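Long-range contacts in CCMAN5 (PDB 2XSG), which hydrolyses alpha-mannosidic bonds as a bacterial family GH92 glycosidase and enables mannose-6-phosphate modification of recombinant lysosomal enzymes made in yeast: residues D182-L187 with L209-V214; R292-S298 with F694-T700; T299-P303 with G713-D717. One frame throughout, in Å; residues are numbered along the deposited sequence.

Interaction 1 belongs to the N-terminal beta-rich part of the family GH92 enzyme, where it joins strand 185-195 of one antiparallel sheet to strand 212-217 of another. Interactions 2 and 3 come later in the chain and lie in the catalytic part; their centres are about 49 and 57 Å from that of interaction 1. These two are neighbours, about 14 Å apart between centres, and touch through Phe694 and Asp695 against Val714 and Thr301. Their segments alternate along the chain: 292-298 runs straight into 299-303, and 694-700 is followed by 713-717. Together they bring the two ends of a long stretch with more helix than strand together, and that stretch carries the calcium ligands Asn588, Glu589 and Asp662.

Interaction 1: residues D182-L187 with L209-V214; sequences DGTVEL and LQPATV
At one end of a beta-sandwich, the turn Asp182-Thr184 meets Gln210-Ala212, and Val185 and Val214 pack together between the sheets. The polar link is a single backbone bond, from Ala212 N to Gly183 O (3.1 Å, 159° at the hydrogen). The same carbonyl oxygen also takes a CA-H...O contact from Pro211 CA at 3.2 Å. Glycine suits position 183 because phi is positive (91°), which would press a beta carbon against the preceding carbonyl, and because the Pro211 ring lies close by. Gly183 is the middle residue of an Asx turn: Asp182 OD1 accepts from Thr184 N at 2.9 Å, from above the carboxylate plane, and from Thr184 OG1 at 2.7 Å on its syn lone pair. Two donors on one oxygen hold the carboxylate in a fixed rotation, and Arg180 NE bonds to the same threonine hydroxyl.

Beyond the turn the chain enters strand 185-195, part of the larger antiparallel sheet of the GH92 N-terminal domain, while Ala212 leads into strand 212-217 of the smaller one. The short strand segments run at 43° to each other with their axes 8.3 Å apart, too far for a regular ladder, and apolar side chains fill the interval. Val185 sends its two branches to different partners: CG1, anti to the backbone N, reaches Val214 CG1 at 4.2 Å, whereas CG2 lies against Ala212 O at 3.3 Å and touches Ala212 CB. Val177 and Leu238 also touch Val185. Thr184 turns its methyl CG2 to Gln210 O, 3.5 Å away.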
loop_
_atom_site.group_PDB
_atom_site.type_symbol
_atom_site.label_atom_id
_atom_site.label_comp_id
_atom_site.label_asym_id
_atom_site.label_seq_id
_atom_site.Cartn_x
_atom_site.Cartn_y
_atom_site.Cartn_z
ATOM N N ASP A 182 -28.885 29.098 -12.292
ATOM C CA ASP A 182 -29.780 28.505 -11.301
ATOM C C ASP A 182 -29.384 28.821 -9.858
ATOM O O ASP A 182 -30.020 28.347 -8.915
ATOM C CB ASP A 182 -29.922 26.989 -11.494
ATOM C CG ASP A 182 -28.628 26.235 -11.247
ATOM O OD1 ASP A 182 -27.634 26.831 -10.751
ATOM O OD2 ASP A 182 -28.614 25.032 -11.553
ATOM N N GLY A 183 -28.325 29.603 -9.678
ATOM C CA GLY A 183 -27.912 29.985 -8.327
ATOM C C GLY A 183 -26.910 29.064 -7.647
ATOM O O GLY A 183 -26.416 29.386 -6.555
ATOM N N THR A 184 -26.622 27.911 -8.255
ATOM C CA THR A 184 -25.585 27.007 -7.704
ATOM C C THR A 184 -24.174 27.572 -7.926
ATOM O O THR A 184 -23.964 28.409 -8.811
ATOM C CB THR A 184 -25.650 25.558 -8.261
ATOM O OG1 THR A 184 -25.465 25.563 -9.683
ATOM C CG2 THR A 184 -26.967 24.860 -7.869
ATOM N N VAL A 185 -23.227 27.120 -7.102
ATOM C CA VAL A 185 -21.854 27.611 -7.130
ATOM C C VAL A 185 -20.901 26.501 -7.550
ATOM O O VAL A 185 -21.071 25.350 -7.174
ATOM C CB VAL A 185 -21.421 28.224 -5.775
ATOM C CG1 VAL A 185 -19.954 28.656 -5.801
ATOM C CG2 VAL A 185 -22.282 29.423 -5.443
ATOM N N GLU A 186 -19.936 26.876 -8.382
ATOM C CA GLU A 186 -18.851 26.003 -8.793
ATOM C C GLU A 186 -17.550 26.674 -8.350
ATOM O O GLU A 186 -17.366 27.888 -8.570
ATOM C CB GLU A 186 -18.864 25.767 -10.310
ATOM C CG GLU A 186 -17.897 24.670 -10.795
ATOM C CD GLU A 186 -16.576 25.217 -11.323
ATOM O OE1 GLU A 186 -16.463 26.456 -11.444
ATOM O OE2 GLU A 186 -15.653 24.410 -11.618
ATOM N N LEU A 187 -16.710 25.894 -7.668
ATOM C CA LEU A 187 -15.404 26.309 -7.164
ATOM C C LEU A 187 -14.344 25.496 -7.890
ATOM O O LEU A 187 -14.534 24.303 -8.118
ATOM C CB LEU A 187 -15.285 26.021 -5.667
ATOM C CG LEU A 187 -16.303 26.589 -4.672
ATOM C CD1 LEU A 187 -15.991 26.146 -3.239
ATOM C CD2 LEU A 187 -16.345 28.110 -4.760
ATOM N N LEU A 209 -25.327 21.550 -5.382
ATOM C CA LEU A 209 -26.518 21.139 -6.097
ATOM C C LEU A 209 -27.718 22.008 -5.706
ATOM O O LEU A 209 -28.793 21.884 -6.299
ATOM C CB LEU A 209 -26.805 19.645 -5.859
ATOM C CG LEU A 209 -25.669 18.696 -6.261
ATOM C CD1 LEU A 209 -25.985 17.276 -5.819
ATOM C CD2 LEU A 209 -25.409 18.740 -7.776
ATOM N N GLN A 210 -27.519 22.877 -4.714
ATOM C CA GLN A 210 -28.522 23.863 -4.277
ATOM C C GLN A 210 -27.935 25.259 -4.380
ATOM O O GLN A 210 -26.703 25.394 -4.463
ATOM C CB GLN A 210 -28.990 23.578 -2.838
ATOM C CG GLN A 210 -29.859 22.335 -2.713
ATOM C CD GLN A 210 -29.051 21.049 -2.803
ATOM O OE1 GLN A 210 -29.525 20.031 -3.316
ATOM N NE2 GLN A 210 -27.823 21.089 -2.304
ATOM N N PRO A 211 -28.797 26.305 -4.450
ATOM C CA PRO A 211 -28.262 27.661 -4.563
ATOM C C PRO A 211 -27.479 28.047 -3.308
ATOM O O PRO A 211 -27.835 27.648 -2.183
ATOM C CB PRO A 211 -29.517 28.539 -4.700
ATOM C CG PRO A 211 -30.572 27.628 -5.228
ATOM C CD PRO A 211 -30.262 26.266 -4.672
ATOM N N ALA A 212 -26.410 28.807 -3.512
ATOM C CA ALA A 212 -25.541 29.200 -2.410
ATOM C C ALA A 212 -24.925 30.553 -2.712
ATOM O O ALA A 212 -24.807 30.928 -3.875
ATOM C CB ALA A 212 -24.442 28.141 -2.189
ATOM N N THR A 213 -24.574 31.300 -1.666
ATOM C CA THR A 213 -23.726 32.470 -1.825
ATOM C C THR A 213 -22.356 32.087 -1.269
ATOM O O THR A 213 -22.210 31.059 -0.615
ATOM C CB THR A 213 -24.268 33.736 -1.108
ATOM O OG1 THR A 213 -24.465 33.456 0.284
ATOM C CG2 THR A 213 -25.586 34.235 -1.762
ATOM N N VAL A 214 -21.355 32.913 -1.514
ATOM C CA VAL A 214 -19.989 32.482 -1.232
ATOM C C VAL A 214 -19.039 33.641 -0.908
ATOM O O VAL A 214 -19.155 34.746 -1.454
ATOM C CB VAL A 214 -19.466 31.573 -2.397
ATOM C CG1 VAL A 214 -19.594 32.287 -3.722
ATOM C CG2 VAL A 214 -18.037 31.043 -2.144
#

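Interaction 2: residues R292-S298 with F694-T700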
loop_
_atom_site.group_PDB
_atom_site.type_symbol
_atom_site.label_atom_id
_atom_site.label_comp_id
_atom_site.label_asym_id
_atom_site.label_seq_id
_atom_site.Cartn_x
_atom_site.Cartn_y
_atom_site.Cartn_z
ATOM N N ARG A 292 -13.453 -11.283 -7.982
ATOM C CA ARG A 292 -12.363 -11.957 -8.675
ATOM C C ARG A 292 -11.825 -13.128 -7.863
ATOM O O ARG A 292 -11.288 -14.082 -8.442
ATOM C CB ARG A 292 -11.228 -10.989 -8.990
ATOM C CG ARG A 292 -11.598 -9.898 -9.989
ATOM C CD ARG A 292 -10.394 -8.987 -10.240
ATOM N NE ARG A 292 -10.703 -7.944 -11.220
ATOM C CZ ARG A 292 -10.650 -8.107 -12.542
ATOM N NH1 ARG A 292 -10.291 -9.283 -13.068
ATOM N NH2 ARG A 292 -10.956 -7.087 -13.340
ATOM N N VAL A 293 -11.958 -13.037 -6.533
ATOM C CA VAL A 293 -11.654 -14.143 -5.618
ATOM C C VAL A 293 -12.896 -14.614 -4.858
ATOM O O VAL A 293 -13.514 -13.849 -4.095
ATOM C CB VAL A 293 -10.557 -13.786 -4.608
ATOM C CG1 VAL A 293 -10.087 -15.056 -3.883
ATOM C CG2 VAL A 293 -9.394 -13.120 -5.311
ATOM N N ALA A 294 -13.264 -15.871 -5.084
ATOM C CA ALA A 294 -14.415 -16.477 -4.418
ATOM C C ALA A 294 -13.958 -17.547 -3.455
ATOM O O ALA A 294 -13.226 -18.469 -3.818
ATOM C CB ALA A 294 -15.400 -17.053 -5.431
ATOM N N ILE A 295 -14.417 -17.426 -2.216
ATOM C CA ILE A 295 -13.951 -18.284 -1.138
ATOM C C ILE A 295 -15.068 -19.139 -0.510
ATOM O O ILE A 295 -16.189 -18.689 -0.285
ATOM C CB ILE A 295 -13.222 -17.434 -0.087
ATOM C CG1 ILE A 295 -11.833 -17.100 -0.596
ATOM C CG2 ILE A 295 -13.132 -18.145 1.253
ATOM C CD1 ILE A 295 -11.224 -16.020 0.140
ATOM N N ASP A 296 -14.716 -20.388 -0.235
ATOM C CA ASP A 296 -15.559 -21.310 0.486
ATOM C C ASP A 296 -14.745 -21.654 1.735
ATOM O O ASP A 296 -13.712 -22.315 1.648
ATOM C CB ASP A 296 -15.839 -22.538 -0.409
ATOM C CG ASP A 296 -16.476 -23.708 0.345
ATOM O OD1 ASP A 296 -16.820 -23.574 1.539
ATOM O OD2 ASP A 296 -16.630 -24.787 -0.270
ATOM N N ALA A 297 -15.188 -21.163 2.889
ATOM C CA ALA A 297 -14.463 -21.354 4.153
ATOM C C ALA A 297 -15.341 -22.069 5.185
ATOM O O ALA A 297 -16.290 -21.492 5.688
ATOM C CB ALA A 297 -13.996 -20.020 4.696
ATOM N N SER A 298 -15.006 -23.322 5.493
ATOM C CA SER A 298 -15.761 -24.132 6.459
ATOM C C SER A 298 -15.670 -23.565 7.866
ATOM O O SER A 298 -14.763 -22.791 8.182
ATOM C CB SER A 298 -15.215 -25.569 6.497
ATOM O OG SER A 298 -13.857 -25.580 6.967
ATOM N N PHE A 694 -8.240 -21.629 3.143
ATOM C CA PHE A 694 -9.649 -21.948 2.891
ATOM C C PHE A 694 -9.857 -23.255 2.137
ATOM O O PHE A 694 -8.984 -23.698 1.381
ATOM C CB PHE A 694 -10.327 -20.790 2.154
ATOM C CG PHE A 694 -10.186 -19.459 2.860
ATOM C CD1 PHE A 694 -10.735 -19.260 4.116
ATOM C CD2 PHE A 694 -9.505 -18.412 2.271
ATOM C CE1 PHE A 694 -10.600 -18.026 4.769
ATOM C CE2 PHE A 694 -9.366 -17.179 2.917
ATOM C CZ PHE A 694 -9.919 -16.987 4.156
ATOM N N ASP A 695 -11.019 -23.865 2.351
ATOM C CA ASP A 695 -11.373 -25.127 1.700
ATOM C C ASP A 695 -11.270 -25.025 0.183
ATOM O O ASP A 695 -10.762 -25.931 -0.461
ATOM C CB ASP A 695 -12.782 -25.575 2.108
ATOM C CG ASP A 695 -12.907 -25.776 3.591
ATOM O OD1 ASP A 695 -12.638 -24.803 4.326
ATOM O OD2 ASP A 695 -13.256 -26.905 4.019
ATOM N N SER A 696 -11.759 -23.918 -0.371
ATOM C CA SER A 696 -11.622 -23.627 -1.789
ATOM C C SER A 696 -11.420 -22.119 -1.974
ATOM O O SER A 696 -12.097 -21.313 -1.317
ATOM C CB SER A 696 -12.870 -24.095 -2.558
ATOM O OG SER A 696 -12.762 -23.794 -3.948
ATOM N N THR A 697 -10.480 -21.752 -2.843
ATOM C CA THR A 697 -10.279 -20.359 -3.255
ATOM C C THR A 697 -10.165 -20.305 -4.794
ATOM O O THR A 697 -9.311 -20.986 -5.366
ATOM C CB THR A 697 -9.057 -19.748 -2.551
ATOM O OG1 THR A 697 -9.342 -19.614 -1.145
ATOM C CG2 THR A 697 -8.694 -18.396 -3.140
ATOM N N THR A 698 -11.054 -19.544 -5.443
ATOM C CA THR A 698 -11.139 -19.466 -6.915
ATOM C C THR A 698 -10.863 -18.043 -7.405
ATOM O O THR A 698 -11.569 -17.095 -7.041
ATOM C CB THR A 698 -12.547 -19.924 -7.441
ATOM O OG1 THR A 698 -12.815 -21.267 -7.013
ATOM C CG2 THR A 698 -12.630 -19.863 -8.958
ATOM N N ILE A 699 -9.840 -17.906 -8.236
ATOM C CA ILE A 699 -9.558 -16.643 -8.902
ATOM C C ILE A 699 -10.068 -16.735 -10.334
ATOM O O ILE A 699 -9.568 -17.546 -11.117
ATOM C CB ILE A 699 -8.048 -16.285 -8.888
ATOM C CG1 ILE A 699 -7.498 -16.306 -7.449
ATOM C CG2 ILE A 699 -7.826 -14.908 -9.570
ATOM C CD1 ILE A 699 -5.911 -16.249 -7.357
ATOM N N THR A 700 -11.077 -15.917 -10.653
ATOM C CA THR A 700 -11.688 -15.880 -11.990
ATOM C C THR A 700 -11.090 -14.741 -12.811
ATOM O O THR A 700 -11.105 -13.589 -12.381
ATOM C CB THR A 700 -13.217 -15.726 -11.891
ATOM O OG1 THR A 700 -13.739 -16.736 -11.004
ATOM C CG2 THR A 700 -13.880 -15.835 -13.262
HETATM O O HOH W 1 -9.083 -11.644 -12.201
HETATM O O HOH W 2 -13.742 -21.133 -4.334
HETATM O O HOH W 3 -12.179 -28.006 6.210
#
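Phe694 packs against Ile295 and Ala297 at the end of the antiparallel pair 293-296 and 696-700. Its CB lies beside Asp296 O, 3.7 Å away. With CG anti to the carbonyl carbon (chi1 -55°), the ring comes under Ile295, whose CG2 sits over one face in a CH-pi contact, 3.8 Å from the centroid. Further along the ring, CD1 touches Ala297 CB at 3.4 Å and CE2 meets Ile295 CD1 at 3.5 Å. Beyond this segment Leu307 of helix 306-318 also touches the Phe694 side chain, so a broad aromatic group suits a place between strand and helix.

Behind the ring comes a classic beta bulge, Asp695 and Ser696 both facing Asp296, and then a regular ladder in which Ala294 and Thr698 exchange two bonds. The bulge points Asp695 toward segment 292-298, where its OD1 accepts from Ser298 N at 3.0 Å and 171°, from well above the carboxylate plane. A water ties Ala294 O to the hydroxyls of Ser696 and Thr698. At the far end Arg292 NH1 pairs with Asp702 and reaches Thr700 O through another water. Amide and water donors around Asp695 would probably stabilise its negative charge.

Interaction 3: residues T299-P303 with G713-D717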
loop_
_atom_site.group_PDB
_atom_site.type_symbol
_atom_site.label_atom_id
_atom_site.label_comp_id
_atom_site.label_asym_id
_atom_site.label_seq_id
_atom_site.Cartn_x
_atom_site.Cartn_y
_atom_site.Cartn_z
ATOM N N THR A 299 -16.601 -23.989 8.714
ATOM C CA THR A 299 -16.523 -23.777 10.157
ATOM C C THR A 299 -15.177 -24.208 10.714
ATOM O O THR A 299 -14.635 -23.551 11.586
ATOM C CB THR A 299 -17.621 -24.602 10.884
ATOM O OG1 THR A 299 -18.904 -24.170 10.424
ATOM C CG2 THR A 299 -17.535 -24.430 12.400
ATOM N N ALA A 300 -14.647 -25.323 10.217
ATOM C CA ALA A 300 -13.398 -25.885 10.745
ATOM C C ALA A 300 -12.205 -24.908 10.700
ATOM O O ALA A 300 -11.422 -24.814 11.659
ATOM C CB ALA A 300 -13.053 -27.215 10.021
ATOM N N THR A 301 -12.079 -24.188 9.591
ATOM C CA THR A 301 -10.967 -23.262 9.389
ATOM C C THR A 301 -11.318 -21.816 9.815
ATOM O O THR A 301 -10.439 -21.023 10.118
ATOM C CB THR A 301 -10.494 -23.299 7.909
ATOM O OG1 THR A 301 -9.200 -22.712 7.812
ATOM C CG2 THR A 301 -11.469 -22.566 6.976
ATOM N N ASP A 302 -12.612 -21.497 9.843
ATOM C CA ASP A 302 -13.086 -20.145 10.158
ATOM C C ASP A 302 -14.368 -20.238 10.977
ATOM O O ASP A 302 -15.447 -19.948 10.466
ATOM C CB ASP A 302 -13.348 -19.396 8.847
ATOM C CG ASP A 302 -13.661 -17.921 9.043
ATOM O OD1 ASP A 302 -13.447 -17.362 10.141
ATOM O OD2 ASP A 302 -14.127 -17.316 8.055
ATOM N N PRO A 303 -14.265 -20.668 12.252
ATOM C CA PRO A 303 -15.486 -20.899 13.042
ATOM C C PRO A 303 -16.358 -19.642 13.260
ATOM O O PRO A 303 -17.580 -19.758 13.347
ATOM C CB PRO A 303 -14.961 -21.434 14.377
ATOM C CG PRO A 303 -13.515 -21.109 14.420
ATOM C CD PRO A 303 -13.029 -20.934 13.025
ATOM N N GLY A 713 -9.876 -30.680 3.848
ATOM C CA GLY A 713 -9.708 -30.890 5.280
ATOM C C GLY A 713 -8.976 -29.795 6.057
ATOM O O GLY A 713 -8.663 -29.992 7.217
ATOM N N VAL A 714 -8.717 -28.638 5.451
ATOM C CA VAL A 714 -8.074 -27.524 6.180
ATOM C C VAL A 714 -8.903 -27.107 7.399
ATOM O O VAL A 714 -10.127 -27.069 7.337
ATOM C CB VAL A 714 -7.823 -26.283 5.276
ATOM C CG1 VAL A 714 -9.136 -25.572 4.925
ATOM C CG2 VAL A 714 -6.833 -25.307 5.937
ATOM N N SER A 715 -8.231 -26.793 8.497
ATOM C CA SER A 715 -8.898 -26.255 9.680
ATOM C C SER A 715 -7.907 -25.379 10.403
ATOM O O SER A 715 -6.773 -25.213 9.924
ATOM C CB SER A 715 -9.350 -27.395 10.603
ATOM O OG SER A 715 -8.241 -27.899 11.297
ATOM N N GLU A 716 -8.310 -24.841 11.555
ATOM C CA GLU A 716 -7.400 -24.075 12.403
ATOM C C GLU A 716 -6.232 -24.926 12.877
ATOM O O GLU A 716 -5.171 -24.411 13.189
ATOM C CB GLU A 716 -8.138 -23.436 13.590
ATOM C CG GLU A 716 -8.937 -22.197 13.203
ATOM C CD GLU A 716 -9.625 -21.527 14.398
ATOM O OE1 GLU A 716 -10.080 -22.234 15.318
ATOM O OE2 GLU A 716 -9.725 -20.288 14.399
ATOM N N ASP A 717 -6.425 -26.238 12.902
ATOM C CA ASP A 717 -5.406 -27.152 13.387
ATOM C C ASP A 717 -4.758 -27.885 12.226
ATOM O O ASP A 717 -3.599 -28.289 12.314
ATOM C CB ASP A 717 -6.016 -28.173 14.359
ATOM C CG ASP A 717 -6.486 -27.545 15.666
ATOM O OD1 ASP A 717 -5.706 -26.818 16.314
ATOM O OD2 ASP A 717 -7.643 -27.809 16.060
HETATM O O HOH W 4 -10.987 -24.943 14.860
HETATM O O HOH W 5 -9.549 -19.015 11.931
#
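Ala300 O is gripped by two donors: Glu716 N at 3.1 Å, and a water at 3.2 Å. This is a loop-to-loop contact. The segment 299-303 joins strand 293-296 to helix 306-318; the loop 713-717 links strands 706-712 and 720-726 of the same sheet. The N-H of Glu716 reaches the carbonyl from above its plane, 36° out of it, a less direct approach than in a strand ladder.

The water on Ala300 O also donates to Glu716 OE1, at 2.9 Å. A second water, shared by Thr301 O and Glu716 OE2, lies 2.8 Å from that carboxylate oxygen. The acid can therefore serve two backbone carbonyls that it could not bond directly, since carbonyl and, presumably, ionised carboxylate oxygens are all acceptors and the waters supply the hydrogens. Its CG stands beside the backbone N (chi1 -77°) and the chain is extended from there, which carries the carboxylate against Pro303, with OE2 3.6 Å from Pro303 CD. The puckered ring offers its CG and CD carbons to the carboxylate, CD being the one next to the ring nitrogen. Arg612 of helix 604-616 touches both Glu716 and Val714.

Ahead of this the two backbones come very close, Thr301 CA and Ser715 CA only 3.7 Å apart, so a compact serine suits position 715, its CB lying against Ala300. Val714 CG1 packs on Thr301 CB at 4.0 Å. The threonine hydroxyl is occupied by Phe693 O and Arg612 NH1. On the other side Ser715 makes an ST turn: its OG accepts from Asp717 N at 2.9 Å, bent to 147° at the hydrogen, and also bonds to Ala718 N.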